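Local coordinates for protein cysteine desulfurase (Stenotrophomonas maltophilia, PDB 6WCI) that probably catalyses the pyridoxal-phosphate-dependent removal of sulfur from L-cysteine, yielding L-alanine and passing the sulfur to a sulfur carrier, at residues E334-V339 / E412-A417; A326-H331 / N406-I411; R343-A348 / S356-G361; V376-G381 / C398-A403. All blocks are in the same frame, centred on the assembly; numbering follows the deposited sequence. Where two conformers were deposited one is given.

Interaction 1 of 4, residues E334-V339 / E412-A417; sequences EELRRV and ERFMTA
E412 meets E335 on the solvent-facing side of the contact. Its chain turns at chi2 (-66°) and carries the carboxylate round to E335, where E412 OE1 lies 4.1 Å from E335 CG and 4.2 Å from E335 OE2. Both side chains adopt two conformations, which makes this approach of the carboxylates tentative. Such closeness of like charges would probably be unfavourable by itself, but each acid has a partner elsewhere: E412 OE1 is hydrogen-bonded to H331, while E335 OE1, in the modelled conformer, joins R338 NE in a long, weak salt bridge of 3.4 Å, in a network that also takes in E334. Two residues on, F414 turns the edge of its ring to the other helix, and its CE1 lies 4.1 Å from L336 CD1, a methyl close to the ring plane. M415 then makes the most extensive apolar contact. Bent at chi2 (-75°), its thioether crosses L336 at about a right angle, with M415 CE 3.8 Å and M415 SD 3.9 Å from L336 CD1; the same CE reaches E335 CB at 4.1 Å. Methionine suits this spot because a pliant chain can lie over both an aliphatic stem and a branched leucine. Helices 318-336 and 408-422 thus pair above the sheet, F414 resting on V376 and V378 of strand 376-381 and L336 on L342, V355 and F357 of the hairpin strands.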
loop_
_atom_site.group_PDB
_atom_site.type_symbol
_atom_site.label_atom_id
_atom_site.label_comp_id
_atom_site.label_asym_id
_atom_site.label_seq_id
_atom_site.Cartn_x
_atom_site.Cartn_y
_atom_site.Cartn_z
ATOM N N GLU B 334 -16.449 31.027 16.132
ATOM C CA GLU B 334 -16.921 32.243 16.790
ATOM C C GLU B 334 -15.748 33.123 17.198
ATOM O O GLU B 334 -15.753 34.335 16.966
ATOM C CB GLU B 334 -17.782 31.881 18.001
ATOM C CG GLU B 334 -18.489 33.064 18.649
ATOM C CD GLU B 334 -19.348 32.652 19.830
ATOM O OE1 GLU B 334 -19.164 31.525 20.335
ATOM O OE2 GLU B 334 -20.210 33.452 20.253
ATOM N N GLU B 335 -14.720 32.523 17.793
ATOM C CA GLU B 335 -13.540 33.294 18.164
ATOM C C GLU B 335 -12.721 33.697 16.942
ATOM O O GLU B 335 -12.126 34.778 16.926
ATOM C CB GLU B 335 -12.680 32.500 19.150
ATOM C CG GLU B 335 -13.439 31.967 20.363
ATOM C CD GLU B 335 -13.992 33.073 21.246
ATOM O OE1 GLU B 335 -15.196 33.037 21.582
ATOM O OE2 GLU B 335 -13.216 33.983 21.596
ATOM N N LEU B 336 -12.676 32.853 15.903
ATOM C CA LEU B 336 -11.916 33.235 14.715
ATOM C C LEU B 336 -12.526 34.458 14.037
ATOM O O LEU B 336 -11.799 35.355 13.594
ATOM C CB LEU B 336 -11.828 32.075 13.726
ATOM C CG LEU B 336 -10.608 32.119 12.799
ATOM C CD1 LEU B 336 -9.315 31.834 13.574
ATOM C CD2 LEU B 336 -10.766 31.149 11.642
ATOM N N ARG B 337 -13.858 34.516 13.952
ATOM C CA ARG B 337 -14.522 35.631 13.284
ATOM C C ARG B 337 -14.337 36.954 14.018
ATOM O O ARG B 337 -14.638 38.008 13.447
ATOM C CB ARG B 337 -16.015 35.330 13.105
ATOM C CG ARG B 337 -16.318 34.284 12.047
ATOM C CD ARG B 337 -17.794 34.243 11.690
ATOM N NE ARG B 337 -18.080 33.282 10.626
ATOM C CZ ARG B 337 -17.851 33.500 9.330
ATOM N NH1 ARG B 337 -17.325 34.651 8.930
ATOM N NH2 ARG B 337 -18.144 32.565 8.426
ATOM N N ARG B 338 -13.849 36.926 15.260
ATOM C CA ARG B 338 -13.482 38.148 15.969
ATOM C C ARG B 338 -12.172 38.743 15.469
ATOM O O ARG B 338 -11.856 39.883 15.819
ATOM C CB ARG B 338 -13.382 37.877 17.478
ATOM C CG ARG B 338 -14.609 37.199 18.092
ATOM C CD ARG B 338 -14.494 37.066 19.610
ATOM N NE ARG B 338 -15.475 36.133 20.162
ATOM C CZ ARG B 338 -16.742 36.438 20.436
ATOM N NH1 ARG B 338 -17.202 37.663 20.216
ATOM N NH2 ARG B 338 -17.552 35.513 20.937
ATOM N N VAL B 339 -11.411 38.010 14.667
ATOM C CA VAL B 339 -10.137 38.508 14.159
ATOM C C VAL B 339 -10.409 39.512 13.047
ATOM O O VAL B 339 -11.173 39.236 12.113
ATOM C CB VAL B 339 -9.247 37.352 13.676
ATOM C CG1 VAL B 339 -8.031 37.880 12.924
ATOM C CG2 VAL B 339 -8.817 36.501 14.871
ATOM N N GLU B 412 -8.278 28.285 22.582
ATOM C CA GLU B 412 -7.935 29.592 23.141
ATOM C C GLU B 412 -6.439 29.864 23.020
ATOM O O GLU B 412 -6.038 30.970 22.641
ATOM C CB GLU B 412 -8.392 29.687 24.598
ATOM C CG GLU B 412 -9.911 29.662 24.789
ATOM C CD GLU B 412 -10.617 30.884 24.197
ATOM O OE1 GLU B 412 -11.826 30.788 23.899
ATOM O OE2 GLU B 412 -9.968 31.937 24.028
ATOM N N ARG B 413 -5.602 28.859 23.312
ATOM C CA ARG B 413 -4.160 28.992 23.104
ATOM C C ARG B 413 -3.840 29.334 21.654
ATOM O O ARG B 413 -2.903 30.091 21.378
ATOM C CB ARG B 413 -3.447 27.695 23.495
ATOM C CG ARG B 413 -3.556 27.307 24.959
ATOM C CD ARG B 413 -2.633 26.130 25.267
ATOM N NE ARG B 413 -1.281 26.376 24.768
ATOM C CZ ARG B 413 -0.375 27.105 25.408
ATOM N NH1 ARG B 413 -0.673 27.646 26.578
ATOM N NH2 ARG B 413 0.829 27.290 24.883
ATOM N N PHE B 414 -4.592 28.757 20.714
ATOM C CA PHE B 414 -4.383 29.037 19.298
ATOM C C PHE B 414 -4.616 30.516 18.991
ATOM O O PHE B 414 -3.797 31.166 18.332
ATOM C CB PHE B 414 -5.315 28.152 18.464
ATOM C CG PHE B 414 -5.307 28.461 16.990
ATOM C CD1 PHE B 414 -6.093 29.483 16.469
ATOM C CD2 PHE B 414 -4.531 27.711 16.120
ATOM C CE1 PHE B 414 -6.085 29.757 15.115
ATOM C CE2 PHE B 414 -4.519 27.977 14.767
ATOM C CZ PHE B 414 -5.296 28.997 14.260
ATOM N N MET B 415 -5.745 31.056 19.443
ATOM C CA MET B 415 -6.078 32.437 19.115
ATOM C C MET B 415 -5.060 33.409 19.692
ATOM O O MET B 415 -4.783 34.451 19.087
ATOM C CB MET B 415 -7.476 32.762 19.620
ATOM C CG MET B 415 -8.498 31.764 19.151
ATOM S SD MET B 415 -8.890 32.002 17.406
ATOM C CE MET B 415 -9.810 30.505 17.049
ATOM N N THR B 416 -4.493 33.081 20.855
ATOM C CA THR B 416 -3.432 33.906 21.421
ATOM C C THR B 416 -2.179 33.849 20.559
ATOM O O THR B 416 -1.507 34.867 20.354
ATOM C CB THR B 416 -3.142 33.455 22.854
ATOM O OG1 THR B 416 -4.207 33.891 23.713
ATOM C CG2 THR B 416 -1.816 34.019 23.351
ATOM N N ALA B 417 -1.856 32.667 20.032
ATOM C CA ALA B 417 -0.720 32.558 19.125
ATOM C C ALA B 417 -0.995 33.277 17.810
ATOM O O ALA B 417 -0.087 33.876 17.222
ATOM C CB ALA B 417 -0.389 31.086 18.876
#

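Interaction 2 of 4, residues A326-H331 / N406-I411; sequences AELLAH and NTHAEI. With SO4 (sulfate ion), chain E.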
loop_
_atom_site.group_PDB
_atom_site.type_symbol
_atom_site.label_atom_id
_atom_site.label_comp_id
_atom_site.label_asym_id
_atom_site.label_seq_id
_atom_site.Cartn_x
_atom_site.Cartn_y
_atom_site.Cartn_z
ATOM N N ALA B 326 -18.408 19.530 16.328
ATOM C CA ALA B 326 -19.252 20.683 16.025
ATOM C C ALA B 326 -19.164 21.740 17.125
ATOM O O ALA B 326 -19.145 22.941 16.838
ATOM C CB ALA B 326 -20.695 20.234 15.822
ATOM N N GLU B 327 -19.104 21.317 18.389
ATOM C CA GLU B 327 -18.840 22.268 19.467
ATOM C C GLU B 327 -17.474 22.922 19.287
ATOM O O GLU B 327 -17.350 24.149 19.326
ATOM C CB GLU B 327 -18.935 21.567 20.824
ATOM C CG GLU B 327 -18.740 22.475 22.028
ATOM C CD GLU B 327 -18.767 21.712 23.341
ATOM O OE1 GLU B 327 -19.028 20.492 23.323
ATOM O OE2 GLU B 327 -18.527 22.331 24.400
ATOM N N LEU B 328 -16.436 22.112 19.050
ATOM C CA LEU B 328 -15.111 22.674 18.804
ATOM C C LEU B 328 -15.124 23.629 17.612
ATOM O O LEU B 328 -14.556 24.726 17.684
ATOM C CB LEU B 328 -14.101 21.548 18.598
ATOM C CG LEU B 328 -13.852 20.644 19.819
ATOM C CD1 LEU B 328 -13.112 19.361 19.421
ATOM C CD2 LEU B 328 -13.101 21.384 20.941
ATOM N N LEU B 329 -15.792 23.242 16.521
ATOM C CA LEU B 329 -15.885 24.121 15.361
ATOM C C LEU B 329 -16.556 25.442 15.725
ATOM O O LEU B 329 -16.035 26.522 15.425
ATOM C CB LEU B 329 -16.653 23.436 14.223
ATOM C CG LEU B 329 -16.984 24.399 13.082
ATOM C CD1 LEU B 329 -15.706 24.922 12.450
ATOM C CD2 LEU B 329 -17.916 23.791 12.019
ATOM N N ALA B 330 -17.716 25.367 16.385
ATOM C CA ALA B 330 -18.465 26.576 16.717
ATOM C C ALA B 330 -17.657 27.499 17.620
ATOM O O ALA B 330 -17.639 28.716 17.413
ATOM C CB ALA B 330 -19.792 26.201 17.371
ATOM N N HIS B 331 -16.981 26.941 18.628
ATOM C CA HIS B 331 -16.106 27.759 19.464
ATOM C C HIS B 331 -14.977 28.358 18.634
ATOM O O HIS B 331 -14.714 29.565 18.696
ATOM C CB HIS B 331 -15.557 26.923 20.627
ATOM C CG HIS B 331 -14.592 27.657 21.515
ATOM N ND1 HIS B 331 -13.789 27.011 22.433
ATOM C CD2 HIS B 331 -14.303 28.975 21.629
ATOM C CE1 HIS B 331 -13.044 27.898 23.067
ATOM N NE2 HIS B 331 -13.333 29.097 22.594
ATOM N N ASN B 406 -8.876 17.278 20.213
ATOM C CA ASN B 406 -8.511 18.642 20.545
ATOM C C ASN B 406 -9.433 19.161 21.646
ATOM O O ASN B 406 -10.463 18.558 21.964
ATOM C CB ASN B 406 -8.590 19.542 19.314
ATOM C CG ASN B 406 -7.546 19.197 18.277
ATOM O OD1 ASN B 406 -7.873 18.892 17.126
ATOM N ND2 ASN B 406 -6.275 19.248 18.679
ATOM N N THR B 407 -9.057 20.296 22.235
ATOM C CA THR B 407 -9.765 20.838 23.385
ATOM C C THR B 407 -10.111 22.306 23.162
ATOM O O THR B 407 -9.533 22.985 22.308
ATOM C CB THR B 407 -8.935 20.713 24.671
ATOM O OG1 THR B 407 -7.814 21.602 24.599
ATOM C CG2 THR B 407 -8.436 19.280 24.853
ATOM N N HIS B 408 -11.070 22.789 23.958
ATOM C CA HIS B 408 -11.414 24.209 23.938
ATOM C C HIS B 408 -10.260 25.067 24.431
ATOM O O HIS B 408 -10.057 26.182 23.934
ATOM C CB HIS B 408 -12.662 24.452 24.782
ATOM C CG HIS B 408 -13.899 23.845 24.202
ATOM N ND1 HIS B 408 -14.473 24.304 23.035
ATOM C CD2 HIS B 408 -14.667 22.810 24.617
ATOM C CE1 HIS B 408 -15.540 23.577 22.754
ATOM N NE2 HIS B 408 -15.679 22.662 23.697
ATOM N N ALA B 409 -9.479 24.543 25.382
ATOM C CA ALA B 409 -8.290 25.240 25.854
ATOM C C ALA B 409 -7.288 25.449 24.727
ATOM O O ALA B 409 -6.733 26.544 24.570
ATOM C CB ALA B 409 -7.658 24.460 27.006
ATOM N N GLU B 410 -7.037 24.402 23.928
ATOM C CA GLU B 410 -6.159 24.558 22.773
ATOM C C GLU B 410 -6.675 25.629 21.824
ATOM O O GLU B 410 -5.889 26.410 21.278
ATOM C CB GLU B 410 -6.016 23.233 22.024
ATOM C CG GLU B 410 -5.052 22.241 22.667
ATOM C CD GLU B 410 -5.077 20.925 21.936
ATOM O OE1 GLU B 410 -6.080 20.691 21.225
ATOM O OE2 GLU B 410 -4.105 20.139 22.051
ATOM N N ILE B 411 -7.990 25.657 21.590
ATOM C CA ILE B 411 -8.580 26.703 20.751
ATOM C C ILE B 411 -8.180 28.080 21.266
ATOM O O ILE B 411 -7.759 28.952 20.497
ATOM C CB ILE B 411 -10.112 26.552 20.689
ATOM C CG1 ILE B 411 -10.503 25.312 19.883
ATOM C CG2 ILE B 411 -10.759 27.806 20.069
ATOM C CD1 ILE B 411 -11.959 24.924 20.018
HETATM S S SO4 E . -12.416 20.505 26.724
HETATM O O1 SO4 E . -11.759 19.240 27.037
HETATM O O2 SO4 E . -12.377 20.735 25.285
HETATM O O3 SO4 E . -11.714 21.608 27.388
HETATM O O4 SO4 E . -13.807 20.407 27.163
#
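H408, in the first turn of helix 408-422, faces L328 and H331 where the start of that helix packs on helix 318-336. Its imidazole is held at both nitrogens. H408 ND1 and H331 ND1 share a hydrogen bond of 2.9 Å, the rings meeting rim to rim with planes 33° apart, while H408 NE2 gives a weak, bent bond of 3.0 Å to E327 OE2. H331 can reach H408 because its CG stands anti to the backbone N (chi1 177°), and its NE2 is hydrogen-bonded to E412. Each ring also has an aliphatic cover over one face, in CH-pi contacts: L328 CD2 sits 3.8 Å from the centroid of the H408 ring, and I411 CG2 lies 3.8 Å from that of H331. Histidine suits both positions, offering polar edges to partners and flat faces to methyl groups.

The helix start is closed by a capping box. T407, the N-cap residue, takes the hydrogen of E410 N on its OG1 at 3.0 Å, and E410 OE1 in return accepts from T407 N at 3.2 Å. N406 ND2 binds the same OE1 from the opposite face of the carboxylate, whereas N406 OD1 is taken by A403 N. Just outside this first turn a sulfate, probably from the crystallisation liquor, accepts the hydrogen of H408 N on its O2 at 2.8 Å. R324 binds it as well, and the positive end of the helix dipole probably favours an anion there. Beneath the histidines, the ends of L328 and I411 touch through CD2 and CD1.

Interaction 3 of 4, residues R343-A348 / S356-G361; sequences RIIGEA and SFLIDG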
loop_
_atom_site.group_PDB
_atom_site.type_symbol
_atom_site.label_atom_id
_atom_site.label_comp_id
_atom_site.label_asym_id
_atom_site.label_seq_id
_atom_site.Cartn_x
_atom_site.Cartn_y
_atom_site.Cartn_z
ATOM N N ARG B 343 -10.973 36.312 6.782
ATOM C CA ARG B 343 -11.933 35.809 5.811
ATOM C C ARG B 343 -11.897 34.288 5.842
ATOM O O ARG B 343 -10.834 33.689 5.661
ATOM C CB ARG B 343 -11.596 36.351 4.422
ATOM C CG ARG B 343 -12.057 35.524 3.252
ATOM C CD ARG B 343 -12.191 36.440 2.052
ATOM N NE ARG B 343 -12.367 35.782 0.760
ATOM C CZ ARG B 343 -13.374 34.976 0.440
ATOM N NH1 ARG B 343 -14.299 34.651 1.337
ATOM N NH2 ARG B 343 -13.441 34.473 -0.782
ATOM N N ILE B 344 -13.046 33.673 6.106
ATOM C CA ILE B 344 -13.177 32.221 6.130
ATOM C C ILE B 344 -13.673 31.766 4.765
ATOM O O ILE B 344 -14.718 32.218 4.290
ATOM C CB ILE B 344 -14.133 31.764 7.241
ATOM C CG1 ILE B 344 -13.520 32.032 8.620
ATOM C CG2 ILE B 344 -14.473 30.292 7.075
ATOM C CD1 ILE B 344 -14.494 31.879 9.782
ATOM N N ILE B 345 -12.931 30.866 4.135
ATOM C CA ILE B 345 -13.284 30.345 2.822
ATOM C C ILE B 345 -13.977 29.007 3.049
ATOM O O ILE B 345 -13.331 27.980 3.279
ATOM C CB ILE B 345 -12.058 30.235 1.915
ATOM C CG1 ILE B 345 -11.602 31.642 1.527
ATOM C CG2 ILE B 345 -12.378 29.424 0.665
ATOM C CD1 ILE B 345 -10.190 31.713 1.030
ATOM N N GLY B 346 -15.305 29.027 2.997
ATOM C CA GLY B 346 -16.094 27.838 3.248
ATOM C C GLY B 346 -16.985 28.012 4.457
ATOM O O GLY B 346 -16.586 27.702 5.591
ATOM N N GLU B 347 -18.191 28.525 4.229
ATOM C CA GLU B 347 -19.170 28.757 5.282
ATOM C C GLU B 347 -20.509 28.170 4.878
ATOM O O GLU B 347 -21.560 28.808 4.978
ATOM C CB GLU B 347 -19.322 30.248 5.603
ATOM C CG GLU B 347 -18.130 31.110 5.213
ATOM C CD GLU B 347 -18.463 32.108 4.108
ATOM O OE1 GLU B 347 -17.544 32.810 3.630
ATOM O OE2 GLU B 347 -19.647 32.197 3.719
ATOM N N ALA B 348 -20.474 26.937 4.385
ATOM C CA ALA B 348 -21.688 26.241 4.007
ATOM C C ALA B 348 -22.545 25.997 5.247
ATOM O O ALA B 348 -22.049 26.062 6.370
ATOM C CB ALA B 348 -21.344 24.919 3.321
ATOM N N SER B 356 -10.569 26.849 6.585
ATOM C CA SER B 356 -9.551 27.486 5.765
ATOM C C SER B 356 -9.814 28.989 5.769
ATOM O O SER B 356 -10.956 29.415 5.577
ATOM C CB SER B 356 -9.575 26.943 4.334
ATOM O OG SER B 356 -9.163 25.581 4.275
ATOM N N PHE B 357 -8.771 29.788 5.989
ATOM C CA PHE B 357 -8.975 31.222 6.167
ATOM C C PHE B 357 -7.788 32.009 5.632
ATOM O O PHE B 357 -6.686 31.480 5.454
ATOM C CB PHE B 357 -9.214 31.586 7.641
ATOM C CG PHE B 357 -8.023 31.329 8.532
ATOM C CD1 PHE B 357 -7.817 30.081 9.090
ATOM C CD2 PHE B 357 -7.113 32.336 8.811
ATOM C CE1 PHE B 357 -6.723 29.839 9.907
ATOM C CE2 PHE B 357 -6.018 32.099 9.621
ATOM C CZ PHE B 357 -5.824 30.850 10.171
ATOM N N LEU B 358 -8.041 33.290 5.377
ATOM C CA LEU B 358 -7.023 34.255 5.003
ATOM C C LEU B 358 -7.138 35.461 5.921
ATOM O O LEU B 358 -8.174 35.684 6.554
ATOM C CB LEU B 358 -7.165 34.704 3.541
ATOM C CG LEU B 358 -6.707 33.758 2.432
ATOM C CD1 LEU B 358 -6.883 34.441 1.095
ATOM C CD2 LEU B 358 -5.258 33.372 2.640
ATOM N N ILE B 359 -6.066 36.243 5.993
ATOM C CA ILE B 359 -6.070 37.501 6.735
ATOM C C ILE B 359 -5.408 38.572 5.878
ATOM O O ILE B 359 -4.383 38.319 5.235
ATOM C CB ILE B 359 -5.363 37.362 8.103
ATOM C CG1 ILE B 359 -6.029 36.265 8.941
ATOM C CG2 ILE B 359 -5.401 38.675 8.858
ATOM C CD1 ILE B 359 -5.288 35.900 10.202
ATOM N N ASP B 360 -6.006 39.766 5.863
ATOM C CA ASP B 360 -5.465 40.888 5.101
ATOM C C ASP B 360 -4.084 41.282 5.611
ATOM O O ASP B 360 -3.900 41.553 6.803
ATOM C CB ASP B 360 -6.405 42.092 5.189
ATOM C CG ASP B 360 -7.361 42.180 4.018
ATOM O OD1 ASP B 360 -6.995 41.740 2.904
ATOM O OD2 ASP B 360 -8.479 42.702 4.212
ATOM N N GLY B 361 -3.118 41.347 4.697
ATOM C CA GLY B 361 -1.758 41.691 5.050
ATOM C C GLY B 361 -0.900 40.521 5.475
ATOM O O GLY B 361 0.302 40.707 5.700
HETATM O O HOH W 1 -13.402 26.461 5.908
#
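R343 and L358 form the closed pair of backbone hydrogen bonds that joins the two strands: R343 N donates to L358 O at 2.9 Å and almost straight (173°), and L358 N donates to R343 O at 2.8 Å. Further along, I345 N bonds to S356 O. At the non-hydrogen-bonded pair of I344 and F357, R343 O takes a CA-H...O contact from F357 CA at 3.1 Å. A water accepts from S356 N at 2.9 Å and lies 3.0 Å from I345 O, to which it may donate.

These bonds define an antiparallel beta hairpin, the N-to-C directions of the short segments 343-345 and 356-359 making 150°. The hairpin forms one margin of the mixed sheet: 342-345 is its outermost strand here, while F357 passes on to C398 of strand 397-401 by backbone hydrogen bonding. Just past the strand, G346 adopts backbone angles at which a CB would crowd the carbonyl O of I345, which calls for glycine.

Apolar contacts divide between the two faces. On one, I344 CG1 approaches F357 CB only loosely, at 4.4 Å; F357 CG stands between its backbone N and carbonyl carbon (chi1 65°), and the ring leads off toward L336. The opposite face carries R343, I345, S356 and L358. There I345 CD1 lies 4.3 Å from L358 CG, and I345 CG1 lies over one face of the R343 guanidinium, 3.9 Å from its plane; R343 and I345 also touch F392, and beta-branched I345 suits a strand. S356 OG is hydrogen-bonded to V196 O.

Interaction 4 of 4, residues V376-G381 / C398-A403; sequences VAVRSG and CRASLA
V378 and C398 lie side by side on one face of the sheet, V378 CG2 3.5 Å from C398 SG. The valine has CG1 anti to its carbonyl carbon (chi1 -58°), which sends CG2 to the sulfur and turns CG1 to A400 CB, 4.2 Å off; its CB also presses on R399 O at 3.3 Å. These compact residues suit close neighbours: V378 meets A368 and L371 of helix 364-373, A400 meets F332 of helix 318-336, and C398 meets F357 of strand 354-359. S380 points to the same face; its OG lies 3.4 Å from C398 SG and is hydrogen-bonded to A364 O.

On the other face R379 and R399 stand as neighbours across an antiparallel hydrogen-bonded pair. R379 bends at chi2 and its end leads away; R399 NH2 lies 4.1 Å from R379 CB. R399 instead bends at chi3 and bonds through NH1 to N195 O, while R379 packs on D49 and on V79 of the second subunit.

Between the backbones, R399 N bonds to R379 O at 2.9 Å, but the return bond from R379 N to R399 O is weak at 3.4 Å. One good and one weak backbone bond are thus supplemented by the apolar contacts of V378 with C398 and A400.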
loop_
_atom_site.group_PDB
_atom_site.type_symbol
_atom_site.label_atom_id
_atom_site.label_comp_id
_atom_site.label_asym_id
_atom_site.label_seq_id
_atom_site.Cartn_x
_atom_site.Cartn_y
_atom_site.Cartn_z
ATOM N N VAL B 376 2.001 25.512 17.288
ATOM C CA VAL B 376 0.751 25.253 16.588
ATOM C C VAL B 376 1.065 24.668 15.221
ATOM O O VAL B 376 1.817 25.257 14.438
ATOM C CB VAL B 376 -0.085 26.537 16.446
ATOM C CG1 VAL B 376 -1.336 26.237 15.636
ATOM C CG2 VAL B 376 -0.452 27.101 17.803
ATOM N N ALA B 377 0.487 23.514 14.926
ATOM C CA ALA B 377 0.657 22.873 13.630
ATOM C C ALA B 377 -0.598 23.111 12.798
ATOM O O ALA B 377 -1.679 22.615 13.127
ATOM C CB ALA B 377 0.939 21.381 13.789
ATOM N N VAL B 378 -0.460 23.895 11.737
ATOM C CA VAL B 378 -1.479 24.024 10.708
ATOM C C VAL B 378 -0.797 23.861 9.358
ATOM O O VAL B 378 0.420 23.713 9.266
ATOM C CB VAL B 378 -2.238 25.369 10.783
ATOM C CG1 VAL B 378 -2.905 25.539 12.134
ATOM C CG2 VAL B 378 -1.301 26.526 10.499
ATOM N N ARG B 379 -1.595 23.906 8.304
ATOM C CA ARG B 379 -1.098 23.731 6.951
ATOM C C ARG B 379 -1.537 24.917 6.112
ATOM O O ARG B 379 -2.721 25.272 6.109
ATOM C CB ARG B 379 -1.630 22.436 6.350
ATOM C CG ARG B 379 -1.209 22.182 4.915
ATOM C CD ARG B 379 0.303 22.147 4.790
ATOM N NE ARG B 379 0.740 21.501 3.557
ATOM C CZ ARG B 379 1.927 21.711 2.995
ATOM N NH1 ARG B 379 2.784 22.557 3.559
ATOM N NH2 ARG B 379 2.251 21.086 1.871
ATOM N N SER B 380 -0.600 25.517 5.390
ATOM C CA SER B 380 -0.931 26.561 4.433
ATOM C C SER B 380 -0.532 26.125 3.032
ATOM O O SER B 380 0.501 25.477 2.844
ATOM C CB SER B 380 -0.253 27.874 4.791
ATOM O OG SER B 380 -0.724 28.342 6.042
ATOM N N GLY B 381 -1.354 26.475 2.059
ATOM C CA GLY B 381 -1.057 26.183 0.676
ATOM C C GLY B 381 -2.344 25.972 -0.105
ATOM O O GLY B 381 -3.352 26.636 0.157
ATOM N N CYS B 398 -4.703 29.414 4.943
ATOM C CA CYS B 398 -4.245 28.765 6.160
ATOM C C CYS B 398 -5.381 27.899 6.681
ATOM O O CYS B 398 -6.526 28.352 6.753
ATOM C CB CYS B 398 -3.813 29.784 7.209
ATOM S SG CYS B 398 -2.852 29.048 8.549
ATOM N N ARG B 399 -5.078 26.648 7.010
ATOM C CA ARG B 399 -6.125 25.691 7.329
ATOM C C ARG B 399 -5.882 25.101 8.702
ATOM O O ARG B 399 -4.861 24.442 8.928
ATOM C CB ARG B 399 -6.212 24.582 6.286
ATOM C CG ARG B 399 -7.395 23.662 6.519
ATOM C CD ARG B 399 -7.330 22.423 5.627
ATOM N NE ARG B 399 -6.139 21.623 5.903
ATOM C CZ ARG B 399 -5.807 20.519 5.237
ATOM N NH1 ARG B 399 -6.587 20.080 4.260
ATOM N NH2 ARG B 399 -4.704 19.849 5.552
ATOM N N ALA B 400 -6.823 25.335 9.605
ATOM C CA ALA B 400 -6.865 24.653 10.887
ATOM C C ALA B 400 -7.962 23.607 10.813
ATOM O O ALA B 400 -9.076 23.904 10.375
ATOM C CB ALA B 400 -7.128 25.633 12.031
ATOM N N SER B 401 -7.638 22.375 11.192
ATOM C CA SER B 401 -8.593 21.280 11.113
ATOM C C SER B 401 -8.576 20.527 12.431
ATOM O O SER B 401 -7.551 19.957 12.817
ATOM C CB SER B 401 -8.290 20.356 9.928
ATOM O OG SER B 401 -6.895 20.210 9.712
ATOM N N LEU B 402 -9.714 20.525 13.106
ATOM C CA LEU B 402 -9.831 20.052 14.473
ATOM C C LEU B 402 -10.310 18.607 14.499
ATOM O O LEU B 402 -11.014 18.150 13.592
ATOM C CB LEU B 402 -10.805 20.940 15.245
ATOM C CG LEU B 402 -10.489 22.441 15.197
ATOM C CD1 LEU B 402 -11.582 23.280 15.880
ATOM C CD2 LEU B 402 -9.135 22.713 15.825
ATOM N N ALA B 403 -9.911 17.888 15.542
ATOM C CA ALA B 403 -10.383 16.537 15.807
ATOM C C ALA B 403 -10.963 16.484 17.212
ATOM O O ALA B 403 -10.772 17.395 18.019
ATOM C CB ALA B 403 -9.262 15.509 15.649
#

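Overall arrangement
Interactions 1 and 2 join the same two helices, 318-336 and 408-422, at successive places along them, and are bridged by the bond between H331 and E412. Both are partly buried: charged and histidine groups lie toward solvent, with leucine and isoleucine buried and methionine partly so. Interactions 3 and 4 are more deeply buried and belong to one sheet, linked by the bond from F357 N to C398 O; there, backbone hydrogen bonds do much of the joining. Interaction 1 rests its F414 on strand 376-381 of interaction 4 and its L336 on F357 of interaction 3, so the helix pair covers the sheet. Interaction 4 alone approaches the second subunit.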